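Local coordinates for protein Arf-GAP (Mus musculus, PDB 5C79) that binds phosphatidylinositol 4,5-bisphosphate through its PH domain and probably acts as a lipid-dependent GTPase-activating protein for ARF1, at residues Cys61-Gly66 with Leu82-Cys87; Leu45-Asp50 with His104-His109; Ser39-Phe44 with Ile122-Asn127. All coordinates share one frame; numbering follows the deposited sequence.

Contact 1: Cys61-Gly66 with Leu82-Cys87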
# COMPACT_ATOMS: atom_id res chain seq x y z
N CYS A 61 3.97 -6.83 2.52
CA CYS A 61 3.47 -6.16 1.32
C CYS A 61 4.59 -5.98 0.33
O CYS A 61 5.72 -5.74 0.71
CB CYS A 61 2.91 -4.78 1.69
SG CYS A 61 1.41 -4.88 2.65
N ALA A 62 4.26 -6.07 -0.95
CA ALA A 62 5.25 -5.83 -1.99
C ALA A 62 4.58 -5.16 -3.20
O ALA A 62 3.45 -5.52 -3.55
CB ALA A 62 5.92 -7.12 -2.41
N VAL A 63 5.32 -4.28 -3.84
CA VAL A 63 4.93 -3.65 -5.10
C VAL A 63 5.86 -4.08 -6.23
O VAL A 63 7.09 -3.98 -6.12
CB VAL A 63 4.93 -2.13 -5.02
CG1 VAL A 63 4.47 -1.54 -6.36
CG2 VAL A 63 4.03 -1.65 -3.90
N LYS A 64 5.26 -4.59 -7.29
CA LYS A 64 6.01 -5.02 -8.48
C LYS A 64 5.04 -5.13 -9.65
O LYS A 64 3.91 -5.57 -9.49
CB LYS A 64 6.72 -6.35 -8.28
CG LYS A 64 7.88 -6.57 -9.24
CD LYS A 64 8.84 -7.64 -8.75
CE LYS A 64 9.82 -8.02 -9.86
NZ LYS A 64 10.70 -9.11 -9.37
N ASN A 65 5.52 -4.76 -10.83
CA ASN A 65 4.71 -4.81 -12.05
C ASN A 65 3.32 -4.18 -11.93
O ASN A 65 2.34 -4.71 -12.44
CB ASN A 65 4.55 -6.27 -12.53
CG ASN A 65 5.86 -7.00 -12.65
OD1 ASN A 65 6.03 -8.04 -12.04
ND2 ASN A 65 6.79 -6.47 -13.38
N GLY A 66 3.23 -3.04 -11.23
CA GLY A 66 1.99 -2.30 -11.10
C GLY A 66 0.97 -2.90 -10.17
O GLY A 66 -0.18 -2.48 -10.17
N LEU A 82 -3.68 -6.19 -5.73
CA LEU A 82 -4.36 -4.96 -6.05
C LEU A 82 -3.69 -4.36 -7.29
O LEU A 82 -2.49 -4.14 -7.31
CB LEU A 82 -4.35 -3.99 -4.89
CG LEU A 82 -5.11 -4.42 -3.64
CD1 LEU A 82 -5.07 -3.27 -2.66
CD2 LEU A 82 -6.55 -4.81 -3.94
N ASN A 83 -4.50 -4.14 -8.30
CA ASN A 83 -4.05 -3.48 -9.54
C ASN A 83 -4.01 -1.97 -9.28
O ASN A 83 -5.05 -1.32 -9.06
CB ASN A 83 -5.02 -3.82 -10.70
CG ASN A 83 -4.85 -2.92 -11.92
OD1 ASN A 83 -3.85 -2.23 -12.08
ND2 ASN A 83 -5.90 -2.87 -12.78
N LEU A 84 -2.81 -1.42 -9.24
CA LEU A 84 -2.67 0.00 -8.84
C LEU A 84 -3.25 1.01 -9.84
O LEU A 84 -3.57 2.13 -9.47
CB LEU A 84 -1.23 0.34 -8.49
CG LEU A 84 -0.66 -0.42 -7.27
CD1 LEU A 84 0.82 -0.15 -7.13
CD2 LEU A 84 -1.40 -0.02 -6.00
N LEU A 85 -3.50 0.58 -11.07
CA LEU A 85 -4.26 1.46 -12.00
C LEU A 85 -5.65 1.85 -11.55
O LEU A 85 -6.17 2.89 -11.93
CB LEU A 85 -4.34 0.83 -13.39
CG LEU A 85 -3.10 0.97 -14.26
CD1 LEU A 85 -3.22 0.08 -15.47
CD2 LEU A 85 -2.92 2.43 -14.68
N THR A 86 -6.29 1.00 -10.77
CA THR A 86 -7.66 1.24 -10.36
C THR A 86 -7.77 1.42 -8.86
O THR A 86 -8.81 1.14 -8.28
CB THR A 86 -8.55 0.11 -10.91
OG1 THR A 86 -8.04 -1.19 -10.51
CG2 THR A 86 -8.60 0.21 -12.39
N CYS A 87 -6.65 1.84 -8.26
CA CYS A 87 -6.60 2.27 -6.86
C CYS A 87 -6.15 3.70 -6.69
O CYS A 87 -5.51 4.29 -7.55
CB CYS A 87 -5.71 1.38 -6.00
SG CYS A 87 -6.20 -0.36 -5.98
O HOH W 1 -1.33 -1.94 -12.74
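Gly66 and Leu84 form the polar part of this contact. Leu84 N donates to Gly66 O at 3.0 Å, with an angle of 163° at the hydrogen. The donor lies nearly in line with the C=O bond. Leu84 CB also lies against this oxygen, 3.4 Å from Gly66 O. Gly66 O takes a proton from a water 2.9 Å away. That water gives its other proton to Asn83 OD1, so a second, indirect link runs beside the direct one. Asn83 OD1 also accepts from Leu85 N at 3.0 Å, which makes an Asx turn. The donor stands above the carbonyl plane of the side-chain amide. A chi1 of 166° sets Asn83 CG beside its own carbonyl carbon, where OD1 can meet Leu85 N.

The two segments belong to the first half of the PH-domain barrel. Strands 56-64 and 80-83 are not sheet neighbours, because strand 67-70 runs between them. Asn65 and Gly66, both with positive phi, lie in the tight turn that leads into strand 67-70. The bond to Leu84 therefore ties this turn to the short 3-10 segment after strand 80-83.

The apolar part is small. Leu84 CD1 meets Val63 CG1 at 4.0 Å, and the two side chains cross at about a right angle. With Leu84 cut back to an alanine, Val63 CG1 would probably lose its methyl partner, and a gap would be likely to open beside Gly66 O. Leu84 and Val63 both also touch Leu68 and, on helix 115-135, Ser128.

Contact 2: Leu45-Asp50 with His104-His109. With PBU ((2R)-3-{[(R)-hydroxy{[(1R,2R,3S,4R,5R,6S)-2,3,6-trihydroxy-4,5-bis(phosphonooxy)cyclohexyl]oxy}phosphoryl]oxy}propane-1 ,2-diyl dibutanoate), chain C.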
# COMPACT_ATOMS: atom_id res chain seq x y z
N LEU A 45 3.48 -3.32 5.99
CA LEU A 45 2.56 -2.24 6.34
C LEU A 45 1.65 -2.73 7.47
O LEU A 45 1.37 -3.93 7.55
CB LEU A 45 1.70 -1.84 5.15
CG LEU A 45 2.42 -0.95 4.12
CD1 LEU A 45 1.54 -0.85 2.88
CD2 LEU A 45 2.74 0.41 4.66
N LEU A 46 1.26 -1.84 8.37
CA LEU A 46 0.17 -2.11 9.31
C LEU A 46 -1.14 -1.96 8.52
O LEU A 46 -1.32 -0.97 7.85
CB LEU A 46 0.21 -1.15 10.49
CG LEU A 46 1.45 -1.22 11.37
CD1 LEU A 46 1.44 -0.09 12.38
CD2 LEU A 46 1.48 -2.57 12.07
N LYS A 47 -2.02 -2.95 8.61
CA LYS A 47 -3.35 -2.92 7.96
C LYS A 47 -4.39 -2.99 9.06
O LYS A 47 -4.36 -3.91 9.86
CB LYS A 47 -3.51 -4.06 6.99
CG LYS A 47 -4.97 -4.17 6.49
CD LYS A 47 -5.27 -5.24 5.50
CE LYS A 47 -5.14 -6.65 6.03
NZ LYS A 47 -6.22 -7.22 6.86
N LYS A 48 -5.28 -2.01 9.11
CA LYS A 48 -6.30 -1.97 10.18
C LYS A 48 -7.36 -3.05 9.96
O LYS A 48 -7.92 -3.15 8.85
CB LYS A 48 -6.98 -0.62 10.27
CG LYS A 48 -7.67 -0.43 11.62
CD LYS A 48 -8.35 0.91 11.78
CE LYS A 48 -7.40 2.08 11.98
NZ LYS A 48 -6.70 1.99 13.29
N SER A 49 -7.62 -3.85 10.99
CA SER A 49 -8.75 -4.77 10.98
C SER A 49 -10.05 -3.96 11.18
O SER A 49 -10.02 -2.78 11.48
CB SER A 49 -8.64 -5.81 12.09
OG SER A 49 -8.85 -5.23 13.37
N ASP A 50 -11.18 -4.63 11.03
CA ASP A 50 -12.47 -4.02 11.40
C ASP A 50 -13.38 -5.02 12.08
O ASP A 50 -13.06 -6.22 12.13
CB ASP A 50 -13.14 -3.41 10.15
CG ASP A 50 -14.19 -2.35 10.49
OD1 ASP A 50 -14.15 -1.75 11.59
OD2 ASP A 50 -15.06 -2.07 9.64
N HIS A 104 -11.60 -0.56 -5.91
CA HIS A 104 -12.97 -0.53 -6.43
C HIS A 104 -14.04 -1.10 -5.47
O HIS A 104 -15.17 -0.63 -5.46
CB HIS A 104 -13.02 -1.20 -7.78
CG HIS A 104 -12.81 -2.67 -7.73
ND1 HIS A 104 -11.57 -3.25 -7.65
CD2 HIS A 104 -13.71 -3.67 -7.76
CE1 HIS A 104 -11.71 -4.57 -7.64
NE2 HIS A 104 -13.00 -4.84 -7.70
N ASN A 105 -13.65 -2.07 -4.66
CA ASN A 105 -14.62 -2.73 -3.75
C ASN A 105 -14.26 -2.70 -2.27
O ASN A 105 -14.90 -3.35 -1.46
CB ASN A 105 -14.86 -4.16 -4.24
CG ASN A 105 -13.63 -5.06 -4.12
OD1 ASN A 105 -12.61 -4.68 -3.57
ND2 ASN A 105 -13.73 -6.29 -4.64
N ARG A 106 -13.23 -1.94 -1.92
CA ARG A 106 -12.73 -1.89 -0.56
C ARG A 106 -11.79 -0.70 -0.39
O ARG A 106 -11.00 -0.43 -1.28
CB ARG A 106 -11.93 -3.17 -0.29
CG ARG A 106 -11.31 -3.16 1.06
CD ARG A 106 -10.90 -4.51 1.54
NE ARG A 106 -10.40 -4.32 2.90
CZ ARG A 106 -9.89 -5.28 3.65
NH1 ARG A 106 -9.81 -6.51 3.22
NH2 ARG A 106 -9.43 -4.98 4.87
N THR A 107 -11.79 -0.11 0.79
CA THR A 107 -10.72 0.83 1.17
C THR A 107 -9.83 0.17 2.22
O THR A 107 -10.31 -0.21 3.27
CB THR A 107 -11.29 2.16 1.66
OG1 THR A 107 -11.95 2.79 0.56
CG2 THR A 107 -10.19 3.09 2.15
N TYR A 108 -8.55 0.01 1.91
CA TYR A 108 -7.56 -0.45 2.86
C TYR A 108 -7.04 0.72 3.69
O TYR A 108 -6.76 1.79 3.14
CB TYR A 108 -6.41 -1.10 2.11
CG TYR A 108 -6.72 -2.45 1.56
CD1 TYR A 108 -7.27 -2.60 0.28
CD2 TYR A 108 -6.45 -3.59 2.31
CE1 TYR A 108 -7.55 -3.88 -0.21
CE2 TYR A 108 -6.70 -4.86 1.79
CZ TYR A 108 -7.29 -4.99 0.55
OH TYR A 108 -7.48 -6.29 0.08
N HIS A 109 -6.95 0.53 5.01
CA HIS A 109 -6.38 1.56 5.90
C HIS A 109 -5.02 1.06 6.30
O HIS A 109 -4.93 0.04 7.00
CB HIS A 109 -7.21 1.81 7.15
CG HIS A 109 -8.63 2.11 6.83
ND1 HIS A 109 -9.00 3.25 6.15
CD2 HIS A 109 -9.76 1.39 7.01
CE1 HIS A 109 -10.30 3.25 5.98
NE2 HIS A 109 -10.79 2.13 6.48
P1 PBU C . -8.06 -11.80 13.53
P4 PBU C . -9.70 -7.99 6.73
P5 PBU C . -5.95 -11.14 6.72
C3' PBU C . -9.64 -12.35 15.53
C2' PBU C . -11.12 -12.57 15.36
O2' PBU C . -11.84 -11.46 15.92
C1' PBU C . -11.47 -13.96 15.92
O1' PBU C . -12.41 -14.55 15.04
C1 PBU C . -8.40 -10.66 11.11
O1 PBU C . -8.69 -11.72 12.03
C2 PBU C . -9.53 -9.62 11.03
O2 PBU C . -10.82 -10.11 10.66
C3 PBU C . -9.22 -8.60 9.98
O3 PBU C . -10.32 -7.67 9.86
C4 PBU C . -8.88 -9.37 8.69
O4 PBU C . -8.60 -8.40 7.77
C5 PBU C . -7.68 -10.28 8.72
O5 PBU C . -7.38 -10.94 7.46
C6 PBU C . -8.02 -11.31 9.75
O6 PBU C . -6.87 -12.09 9.83
C7 PBU C . -11.82 -11.30 17.38
O7 PBU C . -10.84 -10.84 17.95
C8 PBU C . -13.05 -11.67 18.17
C9 PBU C . -13.96 -10.45 18.20
C10 PBU C . -14.17 -9.96 16.78
C11 PBU C . -12.18 -15.80 14.34
O11 PBU C . -11.06 -16.18 14.06
C12 PBU C . -13.39 -16.62 13.97
C13 PBU C . -14.19 -16.88 15.24
C14 PBU C . -15.14 -15.73 15.54
O41 PBU C . -10.73 -7.02 7.29
O42 PBU C . -10.14 -9.35 6.20
O43 PBU C . -8.87 -7.14 5.82
O51 PBU C . -6.46 -11.33 5.30
O52 PBU C . -5.32 -9.76 6.92
O53 PBU C . -5.04 -12.18 7.21
OP1 PBU C . -9.05 -12.77 14.31
OP2 PBU C . -8.00 -10.40 14.10
OP3 PBU C . -6.82 -12.66 13.55
O HOH W 2 -7.55 -8.48 4.03
O HOH W 3 -8.05 -1.81 6.29
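Lys47 and Lys48 meet Tyr108 and His109 where the first and last strands of the PH-domain barrel pair antiparallel. The short pieces 45-48 and 106-109 run at 128° to each other. Lys48 N donates to His109 O at 3.0 Å, while a water bridges Lys48 O and His109 N.

Lys47 runs from this seam into the phosphoinositide pocket. From CB the chain starts out extended, with CG anti to the backbone N (chi1 171°). Lys47 CD meets the edge of the Tyr108 ring in its plane, 3.8 Å from Tyr108 CD2. Bends at chi3 and chi4 then turn the tip to the ligand. Lys47 CE lies 3.2 Å from PBU O52. Lys47 NZ donates to PBU O52 of the 5-phosphate at 2.7 Å. Lys47 NZ also donates to PBU O43 of the 4-phosphate at 2.8 Å, so one ammonium group spans both.

Arg106 reaches PBU O43 from the other strand, through a weak bond from NH1 and one from NH2 so short that its length is doubtful. Its guanidinium lies over one face of Tyr108. Arg53, Gln57, Arg59 and His72 also bind the ligand. A water accepts from Arg106 NH1 and donates to PBU O43 at 2.6 Å.

Contact 3: Ser39-Phe44 with Ile122-Asn127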
# COMPACT_ATOMS: atom_id res chain seq x y z
N SER A 39 9.94 2.11 -8.34
CA SER A 39 8.56 1.64 -8.54
C SER A 39 8.29 0.25 -7.95
O SER A 39 7.18 -0.26 -8.11
CB SER A 39 8.24 1.63 -10.03
OG SER A 39 9.15 0.79 -10.74
N GLU A 40 9.29 -0.32 -7.27
CA GLU A 40 9.19 -1.58 -6.56
C GLU A 40 9.62 -1.41 -5.11
O GLU A 40 10.51 -0.59 -4.82
CB GLU A 40 10.08 -2.64 -7.21
CG GLU A 40 9.73 -2.95 -8.64
CD GLU A 40 10.66 -3.98 -9.30
OE1 GLU A 40 11.62 -4.45 -8.67
OE2 GLU A 40 10.42 -4.30 -10.47
N LYS A 41 8.99 -2.16 -4.21
CA LYS A 41 9.35 -2.17 -2.81
C LYS A 41 8.85 -3.47 -2.16
O LYS A 41 7.74 -3.92 -2.45
CB LYS A 41 8.72 -0.97 -2.09
CG LYS A 41 9.10 -0.79 -0.63
CD LYS A 41 8.53 0.49 -0.09
CE LYS A 41 8.77 0.67 1.39
NZ LYS A 41 10.21 0.98 1.67
N LYS A 42 9.67 -4.02 -1.26
CA LYS A 42 9.30 -5.17 -0.43
C LYS A 42 9.35 -4.68 1.00
O LYS A 42 10.35 -4.08 1.42
CB LYS A 42 10.31 -6.30 -0.60
CG LYS A 42 10.36 -6.86 -2.02
CD LYS A 42 11.37 -7.99 -2.12
CE LYS A 42 11.53 -8.45 -3.56
NZ LYS A 42 12.54 -9.54 -3.63
N GLY A 43 8.30 -4.93 1.75
CA GLY A 43 8.33 -4.54 3.14
C GLY A 43 7.12 -5.01 3.92
O GLY A 43 6.54 -6.06 3.64
N PHE A 44 6.75 -4.19 4.88
CA PHE A 44 5.59 -4.42 5.73
C PHE A 44 4.79 -3.14 5.85
O PHE A 44 5.31 -2.04 5.78
CB PHE A 44 6.06 -4.87 7.10
CG PHE A 44 6.79 -6.18 7.09
CD1 PHE A 44 8.18 -6.23 6.91
CD2 PHE A 44 6.10 -7.34 7.25
CE1 PHE A 44 8.84 -7.45 6.90
CE2 PHE A 44 6.76 -8.57 7.23
CZ PHE A 44 8.12 -8.61 7.04
N ILE A 122 4.27 5.64 -0.22
CA ILE A 122 3.39 6.44 -1.06
C ILE A 122 4.07 6.81 -2.40
O ILE A 122 3.46 6.76 -3.46
CB ILE A 122 2.88 7.66 -0.33
CG1 ILE A 122 1.90 7.21 0.76
CG2 ILE A 122 2.12 8.58 -1.28
CD1 ILE A 122 1.49 8.31 1.70
N SER A 123 5.35 7.12 -2.33
CA SER A 123 6.13 7.44 -3.55
C SER A 123 6.22 6.23 -4.50
O SER A 123 6.02 6.39 -5.71
CB SER A 123 7.54 7.91 -3.18
OG SER A 123 7.47 9.16 -2.49
N VAL A 124 6.52 5.06 -3.94
CA VAL A 124 6.63 3.84 -4.74
C VAL A 124 5.27 3.46 -5.34
O VAL A 124 5.18 3.11 -6.53
CB VAL A 124 7.20 2.66 -3.93
CG1 VAL A 124 7.05 1.35 -4.70
CG2 VAL A 124 8.69 2.88 -3.62
N LEU A 125 4.22 3.54 -4.54
CA LEU A 125 2.87 3.24 -5.05
C LEU A 125 2.50 4.17 -6.21
O LEU A 125 1.97 3.75 -7.23
CB LEU A 125 1.83 3.35 -3.94
CG LEU A 125 1.92 2.22 -2.90
CD1 LEU A 125 1.09 2.58 -1.67
CD2 LEU A 125 1.41 0.93 -3.50
N THR A 126 2.78 5.45 -6.02
CA THR A 126 2.58 6.46 -7.07
C THR A 126 3.36 6.20 -8.36
O THR A 126 2.82 6.26 -9.48
CB THR A 126 2.91 7.89 -6.55
OG1 THR A 126 2.02 8.20 -5.49
CG2 THR A 126 2.67 8.92 -7.67
N ASN A 127 4.64 5.95 -8.19
CA ASN A 127 5.54 5.67 -9.27
C ASN A 127 5.11 4.43 -10.06
O ASN A 127 5.18 4.41 -11.31
CB ASN A 127 6.95 5.47 -8.74
CG ASN A 127 7.61 6.78 -8.31
OD1 ASN A 127 7.13 7.88 -8.65
ND2 ASN A 127 8.72 6.67 -7.59
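Val124 has the most surface buried here, and it packs on backbone more than on side chains. Its CG1 stands over the flat face of the peptide group that joins Ser39 to Glu40, with Val124 CG1 3.6 Å from Ser39 C. The same methyl, Val124 CG1, lies 3.8 Å from Glu40 C and 3.9 Å from Lys41 CB. The other methyl, Val124 CG2, is 4.1 Å from Lys41 CB, so both branches lie against the chain as it enters strand 41-48. CG1 is anti to the backbone N of Val124 (chi1 169°), and this torsion sets it against the peptide.

Ser39 is next. Its CB bond points away from the helix, so the residue meets the helix mainly through its main chain. The two backbones come close here, with Ser39 CA 4.8 Å from Val124 CA. Ser39 CA is also 4.2 Å from Asn127 CB.

Asn127 lies one helical turn after Val124 and faces the same way. Asn127 CB and Ser39 CB are 4.3 Å apart. The amide is held by residues nearer the N terminus: ND2 bonds to Gly38 O and OD1 to Asn34 ND2.

Helix 115-135 is the C-terminal helix that caps one end of the barrel in PH domains. Val124 and Asn127 place its flank against the entry to the first strand. Lys41 uses only the base of its side chain here. Its NZ forms a salt bridge with Asp117, and the residue makes a cation-pi contact with Trp121.

The contact between these two segments is thus one of van der Waals fit. With carbon against peptide and no polar link between the segments, it depends on shape, and the polar ends of Asn127 and Lys41 are fixed elsewhere.

How the contacts relate
Followed from the N terminus, the chain first gives 39-44 and 45-50, two successive parts of strand 41-48. Contact 3 closes the longest loop, returning the C-terminal helix to the start of that strand. Contact 2 lies inside it and pairs the far end of the strand with strand 106-111. Contact 1 is nested within contact 2 and closes the shortest loop, across strand 67-70. None cross. Contacts 1 and 3 adjoin through probable backbone hydrogen bonds such as Val63 N to Lys41 O. Contacts 1 and 2 touch where Leu82 packs on Tyr108. Contacts 2 and 3 lie on opposite sides of the chain's centre, linking ligand pocket and helix along one strand.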